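Side-chain contacts in isomaltodextranase (Arthrobacter globiformis, PDB 5AWO), which hydrolyses (1->6)-alpha-D-glucosidic linkages in polysaccharides such as dextran, removing successive isomaltose units from the non-reducing chain ends: residues L228-I233 with G254-A259; V195-I200 with G261-I266; D240-L245 with Q310-G315; Y170-T175 with K180-G185. All blocks are in the same frame, centred on the assembly; numbering follows the deposited sequence.

Contact 1. Residues L228-I233 with G254-A259; sequences LALSWI and GSAELA
L230 and A256 mark the closest approach of two helical segments, with their CA atoms 7.4 Å apart. Segment 228-233 is a regular turn and a half of helix 223-237. Segment 254-259 is less even: the backbone N atoms of A256 and E257 make no bond to the preceding turn, which kinks the helix before the pattern resumes with L258 N on G254 O at 2.9 Å.

One methyl group does nearly all the touching. L230 points toward the other helix with CG beside its backbone N (chi1 -69°), and chi2 near 180° carries CD1 straight on as the leading end. That methyl rests 3.8 Å from A256 O and 4.0 Å from A256 CB, so it packs against both a carbonyl and a methyl at the kink. E257 joins in through its backbone: its N is 4.3 Å from L230 CD1.

The two helices are neighbours on the outside of the TIM barrel of this family 27 glycoside hydrolase. Helix 223-237 leads into strand 242-245, and helix 251-260 connects that strand to 263-265 as a beta-alpha-beta crossover.

CB of E257 points away from segment 228-233, but the chain bends so that its buried OE2 bonds Y226 OH of helix 223-237 and the backbone N of M250. On the first helix, S231 OG turns back to L228 O at 2.7 Å, with the donor tilted 19° from the carbonyl plane. The same oxygen accepts from W232 N, and the indole of W232 takes L228 CG over one face, toward the rim.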
loop_
_atom_site.group_PDB
_atom_site.type_symbol
_atom_site.label_atom_id
_atom_site.label_comp_id
_atom_site.label_asym_id
_atom_site.label_seq_id
_atom_site.Cartn_x
_atom_site.Cartn_y
_atom_site.Cartn_z
ATOM N N LEU A 228 1.595 20.114 -5.074
ATOM C CA LEU A 228 0.423 20.625 -5.755
ATOM C C LEU A 228 -0.098 19.622 -6.798
ATOM O O LEU A 228 -1.291 19.303 -6.838
ATOM C CB LEU A 228 0.794 21.945 -6.433
ATOM C CG LEU A 228 -0.320 22.644 -7.198
ATOM C CD1 LEU A 228 -1.424 23.027 -6.234
ATOM C CD2 LEU A 228 0.240 23.875 -7.892
ATOM N N ALA A 229 0.804 19.122 -7.629
ATOM C CA ALA A 229 0.457 18.139 -8.661
ATOM C C ALA A 229 -0.203 16.898 -8.058
ATOM O O ALA A 229 -1.230 16.436 -8.542
ATOM C CB ALA A 229 1.677 17.757 -9.466
ATOM N N LEU A 230 0.408 16.358 -7.012
ATOM C CA LEU A 230 -0.194 15.210 -6.325
ATOM C C LEU A 230 -1.578 15.497 -5.786
ATOM O O LEU A 230 -2.457 14.644 -5.874
ATOM C CB LEU A 230 0.713 14.660 -5.243
ATOM C CG LEU A 230 2.001 13.972 -5.691
ATOM C CD1 LEU A 230 2.755 13.517 -4.448
ATOM C CD2 LEU A 230 1.757 12.831 -6.675
ATOM N N SER A 231 -1.785 16.725 -5.271
ATOM C CA SER A 231 -3.119 17.064 -4.743
ATOM C C SER A 231 -4.172 17.083 -5.844
ATOM O O SER A 231 -5.288 16.594 -5.678
ATOM C CB SER A 231 -3.128 18.377 -3.953
ATOM O OG SER A 231 -2.932 19.532 -4.767
ATOM N N TRP A 232 -3.779 17.563 -7.021
ATOM C CA TRP A 232 -4.704 17.579 -8.141
ATOM C C TRP A 232 -5.110 16.171 -8.575
ATOM O O TRP A 232 -6.265 15.880 -8.887
ATOM C CB TRP A 232 -4.061 18.276 -9.336
ATOM C CG TRP A 232 -3.846 19.755 -9.195
ATOM C CD1 TRP A 232 -4.381 20.591 -8.255
ATOM C CD2 TRP A 232 -3.029 20.570 -10.038
ATOM N NE1 TRP A 232 -3.961 21.885 -8.486
ATOM C CE2 TRP A 232 -3.135 21.893 -9.577
ATOM C CE3 TRP A 232 -2.254 20.311 -11.160
ATOM C CZ2 TRP A 232 -2.464 22.949 -10.197
ATOM C CZ3 TRP A 232 -1.571 21.365 -11.768
ATOM C CH2 TRP A 232 -1.697 22.659 -11.284
ATOM N N ILE A 233 -4.111 15.290 -8.641
ATOM C CA ILE A 233 -4.324 13.888 -9.045
ATOM C C ILE A 233 -5.270 13.154 -8.063
ATOM O O ILE A 233 -6.211 12.485 -8.470
ATOM C CB ILE A 233 -2.958 13.166 -9.158
ATOM C CG1 ILE A 233 -2.129 13.743 -10.320
ATOM C CG2 ILE A 233 -3.127 11.671 -9.316
ATOM C CD1 ILE A 233 -0.648 13.364 -10.299
ATOM N N GLY A 254 7.744 10.108 3.496
ATOM C CA GLY A 254 6.650 9.860 2.585
ATOM C C GLY A 254 5.423 10.762 2.698
ATOM O O GLY A 254 4.334 10.367 2.275
ATOM N N SER A 255 5.589 11.983 3.212
ATOM C CA SER A 255 4.419 12.785 3.548
ATOM C C SER A 255 3.506 13.134 2.354
ATOM O O SER A 255 2.292 13.038 2.467
ATOM C CB SER A 255 4.851 14.066 4.270
ATOM O OG SER A 255 5.630 14.878 3.442
ATOM N N ALA A 256 4.097 13.539 1.241
ATOM C CA ALA A 256 3.315 13.955 0.076
ATOM C C ALA A 256 2.591 12.773 -0.553
ATOM O O ALA A 256 1.417 12.870 -0.986
ATOM C CB ALA A 256 4.199 14.663 -0.930
ATOM N N GLU A 257 3.288 11.641 -0.611
ATOM C CA GLU A 257 2.713 10.427 -1.182
ATOM C C GLU A 257 1.598 9.846 -0.327
ATOM O O GLU A 257 0.546 9.434 -0.820
ATOM C CB GLU A 257 3.857 9.420 -1.419
ATOM C CG GLU A 257 4.896 9.901 -2.451
ATOM C CD GLU A 257 6.029 10.755 -1.904
ATOM O OE1 GLU A 257 6.052 11.032 -0.686
ATOM O OE2 GLU A 257 6.899 11.160 -2.712
ATOM N N LEU A 258 1.808 9.849 0.985
ATOM C CA LEU A 258 0.786 9.399 1.925
ATOM C C LEU A 258 -0.481 10.269 1.816
ATOM O O LEU A 258 -1.609 9.764 1.837
ATOM C CB LEU A 258 1.356 9.468 3.328
ATOM C CG LEU A 258 0.398 9.205 4.469
ATOM C CD1 LEU A 258 -0.093 7.772 4.444
ATOM C CD2 LEU A 258 1.146 9.509 5.746
ATOM N N ALA A 259 -0.268 11.581 1.691
ATOM C CA ALA A 259 -1.402 12.544 1.625
ATOM C C ALA A 259 -2.231 12.398 0.366
ATOM O O ALA A 259 -3.409 12.769 0.365
ATOM C CB ALA A 259 -0.882 13.966 1.723
#

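Contact 2. Residues V195-I200 with G261-I266; sequences VPYLRI and GDLVRI
Y197 and L263 make the snug end of this contact, although their strands are not neighbours: strand 242-245 runs between 197-200 and 263-265, and the CA atoms of R199 and L263 are still 9.1 Å apart. Y197 brings its ring edge to L263, whose CD2 lies near the ring plane, 3.6 Å from Y197 OH and 4.0 Å from Y197 CE1. The phenol oxygen is hydrogen-bonded to Y40 OH.

All this lies inside the TIM barrel, where side chains from alternate strands point inward and make up each layer of the core. Just before L263, the probable proton donor D262 bonds V243 N through OD2.

The next layer is looser and charged, though also buried. R199 reaches across fully extended from CG to NE, while R265 is folded at chi2 (-84°) and chi3 (-62°); the two side chains cross at about a right angle. R199 NH2 stands 3.8 Å from R265 CD and 3.9 Å from R265 NH1, in the plane of the R265 guanidinium at its edge. D316 OD1 forms a salt bridge with both cations, which probably offsets their closeness. R199 NH1 also pairs with D314, and R265 NH2 with N267 O and D269.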
loop_
_atom_site.group_PDB
_atom_site.type_symbol
_atom_site.label_atom_id
_atom_site.label_comp_id
_atom_site.label_asym_id
_atom_site.label_seq_id
_atom_site.Cartn_x
_atom_site.Cartn_y
_atom_site.Cartn_z
ATOM N N VAL A 195 -11.301 2.722 -15.872
ATOM C CA VAL A 195 -10.028 2.274 -15.272
ATOM C C VAL A 195 -10.059 2.368 -13.743
ATOM O O VAL A 195 -10.284 3.439 -13.188
ATOM C CB VAL A 195 -8.902 3.154 -15.847
ATOM C CG1 VAL A 195 -7.577 2.920 -15.136
ATOM C CG2 VAL A 195 -8.738 2.916 -17.318
ATOM N N PRO A 196 -9.827 1.246 -13.019
ATOM C CA PRO A 196 -9.813 1.308 -11.580
ATOM C C PRO A 196 -8.427 1.525 -10.958
ATOM O O PRO A 196 -8.332 1.642 -9.759
ATOM C CB PRO A 196 -10.325 -0.078 -11.180
ATOM C CG PRO A 196 -9.739 -0.958 -12.220
ATOM C CD PRO A 196 -9.803 -0.156 -13.494
ATOM N N TYR A 197 -7.399 1.635 -11.792
ATOM C CA TYR A 197 -6.025 1.606 -11.324
ATOM C C TYR A 197 -5.170 2.438 -12.280
ATOM O O TYR A 197 -5.013 2.089 -13.457
ATOM C CB TYR A 197 -5.547 0.165 -11.334
ATOM C CG TYR A 197 -4.184 -0.094 -10.712
ATOM C CD1 TYR A 197 -3.998 0.002 -9.352
ATOM C CD2 TYR A 197 -3.117 -0.460 -11.507
ATOM C CE1 TYR A 197 -2.769 -0.278 -8.771
ATOM C CE2 TYR A 197 -1.879 -0.744 -10.934
ATOM C CZ TYR A 197 -1.725 -0.653 -9.578
ATOM O OH TYR A 197 -0.500 -0.946 -8.993
ATOM N N LEU A 198 -4.607 3.531 -11.757
ATOM C CA LEU A 198 -3.715 4.404 -12.527
ATOM C C LEU A 198 -2.316 4.369 -11.906
ATOM O O LEU A 198 -2.143 4.694 -10.730
ATOM C CB LEU A 198 -4.277 5.822 -12.573
ATOM C CG LEU A 198 -3.445 6.817 -13.375
ATOM C CD1 LEU A 198 -3.427 6.441 -14.835
ATOM C CD2 LEU A 198 -3.945 8.252 -13.175
ATOM N N ARG A 199 -1.345 3.967 -12.714
ATOM C CA ARG A 199 0.039 3.734 -12.260
ATOM C C ARG A 199 0.940 4.842 -12.783
ATOM O O ARG A 199 1.177 4.938 -13.976
ATOM C CB ARG A 199 0.513 2.349 -12.711
ATOM C CG ARG A 199 1.840 1.915 -12.096
ATOM C CD ARG A 199 2.026 0.411 -12.207
ATOM N NE ARG A 199 3.255 -0.104 -11.600
ATOM C CZ ARG A 199 3.384 -0.423 -10.339
ATOM N NH1 ARG A 199 2.407 -0.214 -9.460
ATOM N NH2 ARG A 199 4.546 -0.936 -9.939
ATOM N N ILE A 200 1.416 5.663 -11.837
ATOM C CA ILE A 200 2.042 6.949 -12.156
ATOM C C ILE A 200 3.527 6.859 -11.786
ATOM O O ILE A 200 3.873 6.879 -10.606
ATOM C CB ILE A 200 1.388 8.068 -11.353
ATOM C CG1 ILE A 200 -0.127 8.095 -11.621
ATOM C CG2 ILE A 200 2.065 9.383 -11.673
ATOM C CD1 ILE A 200 -0.857 9.160 -10.824
ATOM N N GLY A 261 -1.846 9.527 -2.299
ATOM C CA GLY A 261 -1.832 8.272 -3.010
ATOM C C GLY A 261 -2.413 7.108 -2.257
ATOM O O GLY A 261 -2.683 7.214 -1.054
ATOM N N ASP A 262 -2.588 6.005 -2.977
ATOM C CA ASP A 262 -3.009 4.721 -2.375
ATOM C C ASP A 262 -1.852 3.731 -2.230
ATOM O O ASP A 262 -1.780 3.064 -1.212
ATOM C CB ASP A 262 -4.160 4.108 -3.168
ATOM C CG ASP A 262 -5.382 5.004 -3.212
ATOM O OD1 ASP A 262 -5.769 5.484 -2.124
ATOM O OD2 ASP A 262 -5.926 5.158 -4.311
ATOM N N LEU A 263 -1.000 3.645 -3.256
ATOM C CA LEU A 263 0.126 2.695 -3.262
ATOM C C LEU A 263 1.403 3.468 -3.474
ATOM O O LEU A 263 1.427 4.439 -4.237
ATOM C CB LEU A 263 0.011 1.705 -4.426
ATOM C CG LEU A 263 -0.836 0.450 -4.222
ATOM C CD1 LEU A 263 -2.335 0.728 -4.073
ATOM C CD2 LEU A 263 -0.584 -0.500 -5.387
ATOM N N VAL A 264 2.481 3.018 -2.806
ATOM C CA VAL A 264 3.835 3.494 -3.088
ATOM C C VAL A 264 4.799 2.334 -3.332
ATOM O O VAL A 264 4.837 1.363 -2.567
ATOM C CB VAL A 264 4.431 4.370 -1.973
ATOM C CG1 VAL A 264 3.752 5.735 -1.985
ATOM C CG2 VAL A 264 4.354 3.684 -0.604
ATOM N N ARG A 265 5.566 2.422 -4.413
ATOM C CA ARG A 265 6.667 1.446 -4.595
ATOM C C ARG A 265 7.692 1.559 -3.488
ATOM O O ARG A 265 8.142 2.661 -3.173
ATOM C CB ARG A 265 7.333 1.636 -5.954
ATOM C CG ARG A 265 6.659 0.877 -7.082
ATOM C CD ARG A 265 7.128 -0.593 -7.178
ATOM N NE ARG A 265 8.564 -0.582 -7.452
ATOM C CZ ARG A 265 9.107 -0.214 -8.614
ATOM N NH1 ARG A 265 8.350 -0.011 -9.680
ATOM N NH2 ARG A 265 10.419 -0.017 -8.699
ATOM N N ILE A 266 8.120 0.399 -2.981
ATOM C CA ILE A 266 9.092 0.342 -1.898
ATOM C C ILE A 266 10.403 -0.346 -2.264
ATOM O O ILE A 266 11.243 -0.570 -1.383
ATOM C CB ILE A 266 8.449 -0.245 -0.628
ATOM C CG1 ILE A 266 7.810 -1.635 -0.835
ATOM C CG2 ILE A 266 7.427 0.742 -0.076
ATOM C CD1 ILE A 266 8.699 -2.715 -1.389
#

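Contact 3. Residues D240-L245 with Q310-G315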
loop_
_atom_site.group_PDB
_atom_site.type_symbol
_atom_site.label_atom_id
_atom_site.label_comp_id
_atom_site.label_asym_id
_atom_site.label_seq_id
_atom_site.Cartn_x
_atom_site.Cartn_y
_atom_site.Cartn_z
ATOM N N ASP A 240 -13.038 6.423 -7.030
ATOM C CA ASP A 240 -13.340 5.448 -8.055
ATOM C C ASP A 240 -12.102 4.799 -8.656
ATOM O O ASP A 240 -12.178 3.698 -9.173
ATOM C CB ASP A 240 -14.230 6.049 -9.165
ATOM C CG ASP A 240 -15.687 6.218 -8.711
ATOM O OD1 ASP A 240 -15.915 6.386 -7.527
ATOM O OD2 ASP A 240 -16.599 6.171 -9.539
ATOM N N MET A 241 -10.975 5.504 -8.601
ATOM C CA MET A 241 -9.742 5.054 -9.254
ATOM C C MET A 241 -8.595 5.111 -8.264
ATOM O O MET A 241 -8.370 6.088 -7.564
ATOM C CB MET A 241 -9.422 5.916 -10.469
ATOM C CG MET A 241 -8.301 5.307 -11.326
ATOM S SD MET A 241 -8.163 6.109 -12.949
ATOM C CE MET A 241 -7.573 7.689 -12.316
ATOM N N GLU A 242 -7.883 3.981 -8.189
ATOM C CA GLU A 242 -6.767 3.807 -7.268
ATOM C C GLU A 242 -5.498 4.463 -7.808
ATOM O O GLU A 242 -5.171 4.330 -8.980
ATOM C CB GLU A 242 -6.550 2.297 -7.034
ATOM C CG GLU A 242 -5.624 1.969 -5.861
ATOM C CD GLU A 242 -5.748 0.525 -5.390
ATOM O OE1 GLU A 242 -6.010 -0.371 -6.220
ATOM O OE2 GLU A 242 -5.580 0.335 -4.164
ATOM N N VAL A 243 -4.798 5.168 -6.929
ATOM C CA VAL A 243 -3.633 5.965 -7.309
ATOM C C VAL A 243 -2.358 5.235 -6.855
ATOM O O VAL A 243 -2.074 5.175 -5.651
ATOM C CB VAL A 243 -3.721 7.381 -6.679
ATOM C CG1 VAL A 243 -2.473 8.208 -6.944
ATOM C CG2 VAL A 243 -4.964 8.146 -7.178
ATOM N N SER A 244 -1.628 4.697 -7.832
ATOM C CA SER A 244 -0.337 4.017 -7.609
ATOM C C SER A 244 0.812 4.935 -7.954
ATOM O O SER A 244 0.906 5.452 -9.072
ATOM C CB SER A 244 -0.285 2.748 -8.456
ATOM O OG SER A 244 1.034 2.291 -8.634
ATOM N N LEU A 245 1.669 5.171 -6.961
ATOM C CA LEU A 245 2.798 6.071 -7.118
ATOM C C LEU A 245 4.090 5.258 -7.251
ATOM O O LEU A 245 4.427 4.432 -6.395
ATOM C CB LEU A 245 2.858 7.014 -5.916
ATOM C CG LEU A 245 1.603 7.885 -5.691
ATOM C CD1 LEU A 245 1.791 8.724 -4.432
ATOM C CD2 LEU A 245 1.245 8.732 -6.886
ATOM N N GLN A 310 -3.874 4.364 5.489
ATOM C CA GLN A 310 -2.528 4.915 5.291
ATOM C C GLN A 310 -2.092 4.561 3.854
ATOM O O GLN A 310 -2.833 4.850 2.941
ATOM C CB GLN A 310 -1.583 4.432 6.402
ATOM C CG GLN A 310 -2.091 4.769 7.805
ATOM C CD GLN A 310 -2.296 6.270 8.007
ATOM O OE1 GLN A 310 -1.414 7.080 7.665
ATOM N NE2 GLN A 310 -3.455 6.636 8.571
ATOM N N LEU A 311 -0.965 3.868 3.661
ATOM C CA LEU A 311 -0.549 3.483 2.320
ATOM C C LEU A 311 -0.540 1.956 2.170
ATOM O O LEU A 311 -0.254 1.212 3.130
ATOM C CB LEU A 311 0.841 4.011 2.018
ATOM C CG LEU A 311 0.909 5.485 1.622
ATOM C CD1 LEU A 311 2.327 5.982 1.709
ATOM C CD2 LEU A 311 0.326 5.686 0.233
ATOM N N ILE A 312 -0.848 1.508 0.971
ATOM C CA ILE A 312 -0.531 0.144 0.543
ATOM C C ILE A 312 0.888 0.123 -0.035
ATOM O O ILE A 312 1.230 0.930 -0.901
ATOM C CB ILE A 312 -1.568 -0.380 -0.467
ATOM C CG1 ILE A 312 -2.922 -0.590 0.213
ATOM C CG2 ILE A 312 -1.110 -1.697 -1.096
ATOM C CD1 ILE A 312 -4.096 -0.692 -0.697
ATOM N N LEU A 313 1.741 -0.740 0.501
ATOM C CA LEU A 313 3.112 -0.867 0.003
ATOM C C LEU A 313 3.175 -1.790 -1.206
ATOM O O LEU A 313 2.601 -2.866 -1.209
ATOM C CB LEU A 313 4.031 -1.349 1.126
ATOM C CG LEU A 313 3.961 -0.578 2.437
ATOM C CD1 LEU A 313 5.006 -1.081 3.420
ATOM C CD2 LEU A 313 4.104 0.928 2.247
ATOM N N ASP A 314 3.872 -1.320 -2.233
ATOM C CA ASP A 314 3.910 -1.957 -3.537
ATOM C C ASP A 314 5.277 -2.561 -3.780
ATOM O O ASP A 314 6.238 -1.835 -3.949
ATOM C CB ASP A 314 3.543 -0.895 -4.586
ATOM C CG ASP A 314 3.624 -1.370 -6.035
ATOM O OD1 ASP A 314 3.837 -2.555 -6.305
ATOM O OD2 ASP A 314 3.455 -0.487 -6.924
ATOM N N GLY A 315 5.336 -3.897 -3.803
ATOM C CA GLY A 315 6.567 -4.621 -4.093
ATOM C C GLY A 315 6.816 -4.914 -5.549
ATOM O O GLY A 315 7.674 -5.727 -5.871
HETATM O O HOH W 1 2.637 2.057 -6.487
#
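Water-mediated bonding carries the polar half of this contact, between S244 and D314. Their side chains do not meet directly: S244 OG and D314 OD2 are 4.1 Å apart. A single water bridges them, accepting from S244 OG and donating to D314 OD2, both at 2.7 Å. Its other hydrogen goes to the backbone, L245 O at 3.0 Å, so three bonds fix it. S244 can reach it because OG stands opposite the backbone N (chi1 161°).

Charge pairing and backbone bonding also hold the carboxylate of D314. OD2, besides the water's bond, forms a salt bridge with R199 NH1, and OD1 accepts from D316 N, which probably helps to keep the group ionised and fixed in rotation.

The remaining contact is van der Waals. I312 presents CD1, the end of its longer branch, to E242 OE2 at 3.9 Å, the two side chains crossing at about a right angle. E242 and I312 both also lean on L263 of the strand between theirs.

Strands 242-245 and 312-314 are next-but-one neighbours in the parallel sheet, and their inward side chains, with the bridging water, help fill this TIM barrel's interior, close to the probable proton donor D262.

Contact 4. Residues Y170-T175 with K180-G185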
loop_
_atom_site.group_PDB
_atom_site.type_symbol
_atom_site.label_atom_id
_atom_site.label_comp_id
_atom_site.label_asym_id
_atom_site.label_seq_id
_atom_site.Cartn_x
_atom_site.Cartn_y
_atom_site.Cartn_z
ATOM N N TYR A 170 7.166 16.217 -22.701
ATOM C CA TYR A 170 7.475 17.300 -21.805
ATOM C C TYR A 170 7.011 16.992 -20.403
ATOM O O TYR A 170 6.019 16.270 -20.225
ATOM C CB TYR A 170 6.755 18.591 -22.230
ATOM C CG TYR A 170 7.283 19.250 -23.468
ATOM C CD1 TYR A 170 6.791 18.925 -24.726
ATOM C CD2 TYR A 170 8.275 20.220 -23.386
ATOM C CE1 TYR A 170 7.293 19.538 -25.873
ATOM C CE2 TYR A 170 8.774 20.835 -24.528
ATOM C CZ TYR A 170 8.270 20.489 -25.760
ATOM O OH TYR A 170 8.762 21.100 -26.904
ATOM N N TRP A 171 7.660 17.571 -19.404
ATOM C CA TRP A 171 7.041 17.700 -18.110
ATOM C C TRP A 171 6.182 18.967 -18.107
ATOM O O TRP A 171 6.619 20.033 -18.534
ATOM C CB TRP A 171 8.073 17.815 -16.994
ATOM C CG TRP A 171 8.730 16.528 -16.574
ATOM C CD1 TRP A 171 10.076 16.279 -16.524
ATOM C CD2 TRP A 171 8.088 15.353 -16.057
ATOM N NE1 TRP A 171 10.304 15.026 -16.056
ATOM C CE2 TRP A 171 9.109 14.430 -15.749
ATOM C CE3 TRP A 171 6.763 14.990 -15.826
ATOM C CZ2 TRP A 171 8.842 13.158 -15.215
ATOM C CZ3 TRP A 171 6.493 13.727 -15.293
ATOM C CH2 TRP A 171 7.529 12.817 -15.006
ATOM N N LEU A 172 4.957 18.830 -17.631
ATOM C CA LEU A 172 4.035 19.948 -17.465
ATOM C C LEU A 172 4.588 20.997 -16.548
ATOM O O LEU A 172 5.187 20.676 -15.548
ATOM C CB LEU A 172 2.724 19.403 -16.884
ATOM C CG LEU A 172 1.686 20.442 -16.432
ATOM C CD1 LEU A 172 1.145 21.120 -17.659
ATOM C CD2 LEU A 172 0.586 19.772 -15.629
ATOM N N ASP A 173 4.376 22.270 -16.894
ATOM C CA ASP A 173 4.641 23.375 -15.987
ATOM C C ASP A 173 3.372 23.712 -15.219
ATOM O O ASP A 173 2.450 24.350 -15.746
ATOM C CB ASP A 173 5.138 24.598 -16.745
ATOM C CG ASP A 173 5.463 25.753 -15.821
ATOM O OD1 ASP A 173 5.281 25.674 -14.590
ATOM O OD2 ASP A 173 5.914 26.776 -16.374
ATOM N N VAL A 174 3.308 23.267 -13.970
ATOM C CA VAL A 174 2.109 23.446 -13.144
ATOM C C VAL A 174 1.802 24.902 -12.786
ATOM O O VAL A 174 0.719 25.188 -12.251
ATOM C CB VAL A 174 2.108 22.563 -11.863
ATOM C CG1 VAL A 174 2.244 21.097 -12.226
ATOM C CG2 VAL A 174 3.192 22.990 -10.884
ATOM N N THR A 175 2.728 25.812 -13.068
ATOM C CA THR A 175 2.479 27.247 -12.846
ATOM C C THR A 175 1.762 27.898 -14.039
ATOM O O THR A 175 1.366 29.067 -13.946
ATOM C CB THR A 175 3.796 28.008 -12.542
ATOM O OG1 THR A 175 4.581 28.149 -13.732
ATOM C CG2 THR A 175 4.599 27.322 -11.450
ATOM N N LYS A 180 -4.043 22.841 -14.035
ATOM C CA LYS A 180 -4.922 22.014 -13.204
ATOM C C LYS A 180 -5.969 21.300 -14.043
ATOM O O LYS A 180 -6.233 20.103 -13.868
ATOM C CB LYS A 180 -5.584 22.834 -12.089
ATOM C CG LYS A 180 -6.449 22.022 -11.122
ATOM C CD LYS A 180 -6.974 22.862 -9.947
ATOM C CE LYS A 180 -7.852 22.078 -8.974
ATOM N NZ LYS A 180 -8.164 22.914 -7.767
ATOM N N GLU A 181 -6.611 22.035 -14.945
ATOM C CA GLU A 181 -7.641 21.461 -15.778
ATOM C C GLU A 181 -7.067 20.337 -16.645
ATOM O O GLU A 181 -7.719 19.335 -16.876
ATOM C CB GLU A 181 -8.280 22.555 -16.668
ATOM C CG GLU A 181 -9.125 23.580 -15.901
ATOM C CD GLU A 181 -8.381 24.816 -15.475
ATOM O OE1 GLU A 181 -7.129 24.813 -15.354
ATOM O OE2 GLU A 181 -9.083 25.863 -15.216
ATOM N N TYR A 182 -5.858 20.536 -17.149
ATOM C CA TYR A 182 -5.193 19.496 -17.961
ATOM C C TYR A 182 -4.942 18.237 -17.120
ATOM O O TYR A 182 -5.361 17.150 -17.511
ATOM C CB TYR A 182 -3.886 20.023 -18.528
ATOM C CG TYR A 182 -3.109 18.959 -19.246
ATOM C CD1 TYR A 182 -3.316 18.694 -20.591
ATOM C CD2 TYR A 182 -2.148 18.213 -18.577
ATOM C CE1 TYR A 182 -2.581 17.720 -21.264
ATOM C CE2 TYR A 182 -1.406 17.233 -19.240
ATOM C CZ TYR A 182 -1.643 16.984 -20.571
ATOM O OH TYR A 182 -0.889 16.041 -21.273
ATOM N N VAL A 183 -4.318 18.402 -15.963
ATOM C CA VAL A 183 -3.972 17.248 -15.114
ATOM C C VAL A 183 -5.230 16.520 -14.651
ATOM O O VAL A 183 -5.354 15.277 -14.762
ATOM C CB VAL A 183 -3.105 17.665 -13.916
ATOM C CG1 VAL A 183 -2.895 16.518 -12.933
ATOM C CG2 VAL A 183 -1.759 18.190 -14.386
ATOM N N GLN A 184 -6.181 17.288 -14.117
ATOM C CA GLN A 184 -7.382 16.654 -13.614
ATOM C C GLN A 184 -8.207 16.017 -14.708
ATOM O O GLN A 184 -8.773 14.942 -14.521
ATOM C CB GLN A 184 -8.205 17.628 -12.788
ATOM C CG GLN A 184 -7.463 18.079 -11.563
ATOM C CD GLN A 184 -8.343 18.702 -10.512
ATOM O OE1 GLN A 184 -9.142 19.600 -10.816
ATOM N NE2 GLN A 184 -8.209 18.260 -9.274
ATOM N N GLY A 185 -8.300 16.676 -15.854
ATOM C CA GLY A 185 -8.936 16.084 -17.009
ATOM C C GLY A 185 -8.289 14.778 -17.468
ATOM O O GLY A 185 -8.984 13.883 -17.940
#
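L172 is the one side chain of segment 170-175 that bears substantially on the helix, and its CD2 branch does the touching. CG lies opposite the backbone N (chi1 171°), which sends the isobutyl group toward Y182 and V183. CD2 comes to 4.3 Å from Y182 CD2, oblique to the phenol ring. Against V183 it meets CG2, but the modelled separation is too short for two carbons and its exact value is doubtful.

The next shell fixes the Y182 ring. Y182 OH is hydrogen-bonded to W129 O, its ring also meets that of Y95, and L153 touches both Y182 and L172. W129 belongs to strand 129-131, the antiparallel partner of 169-172. This small two-stranded sheet is part of a long excursion between barrel strands 120-124 and 197-200, and helix 179-192 is the outer helix that returns the chain to the second of them. L172 packs the excursion against this outer helix.

Further out, the short link between strand and helix is shaped by D173. Its OD1 accepts from T175 N at 3.0 Å, an Asx turn, and from T175 OG1 at 2.7 Å. Both donors come from the same face of the carboxylate: the hydroxyl on the syn side, 31° out of plane, and the amide from higher above it, at 49°. D173 OD2 is paired with K176.

Contacts 2 and 3 interlock inside the barrel, with centres only 4 Å apart; strand 242-245 of contact 3 lies between the two strands of contact 2, and I200 N lies 2.8 Å from S244 O, a probable hydrogen bond. Contact 1 covers this core from outside, its centre 12 Å from either: E257 CB packs on V264 CG1 and on L245 CD1, both at 3.7 Å. Contact 4 lies beyond, joined to contact 1 by W232 O and Q184 NE2 at 3.1 Å, and away from the catalytic residues. The side chain of the probable nucleophile D201 is about 6 Å from that of R265; the side chain of E242 is about 4 Å from that of D262.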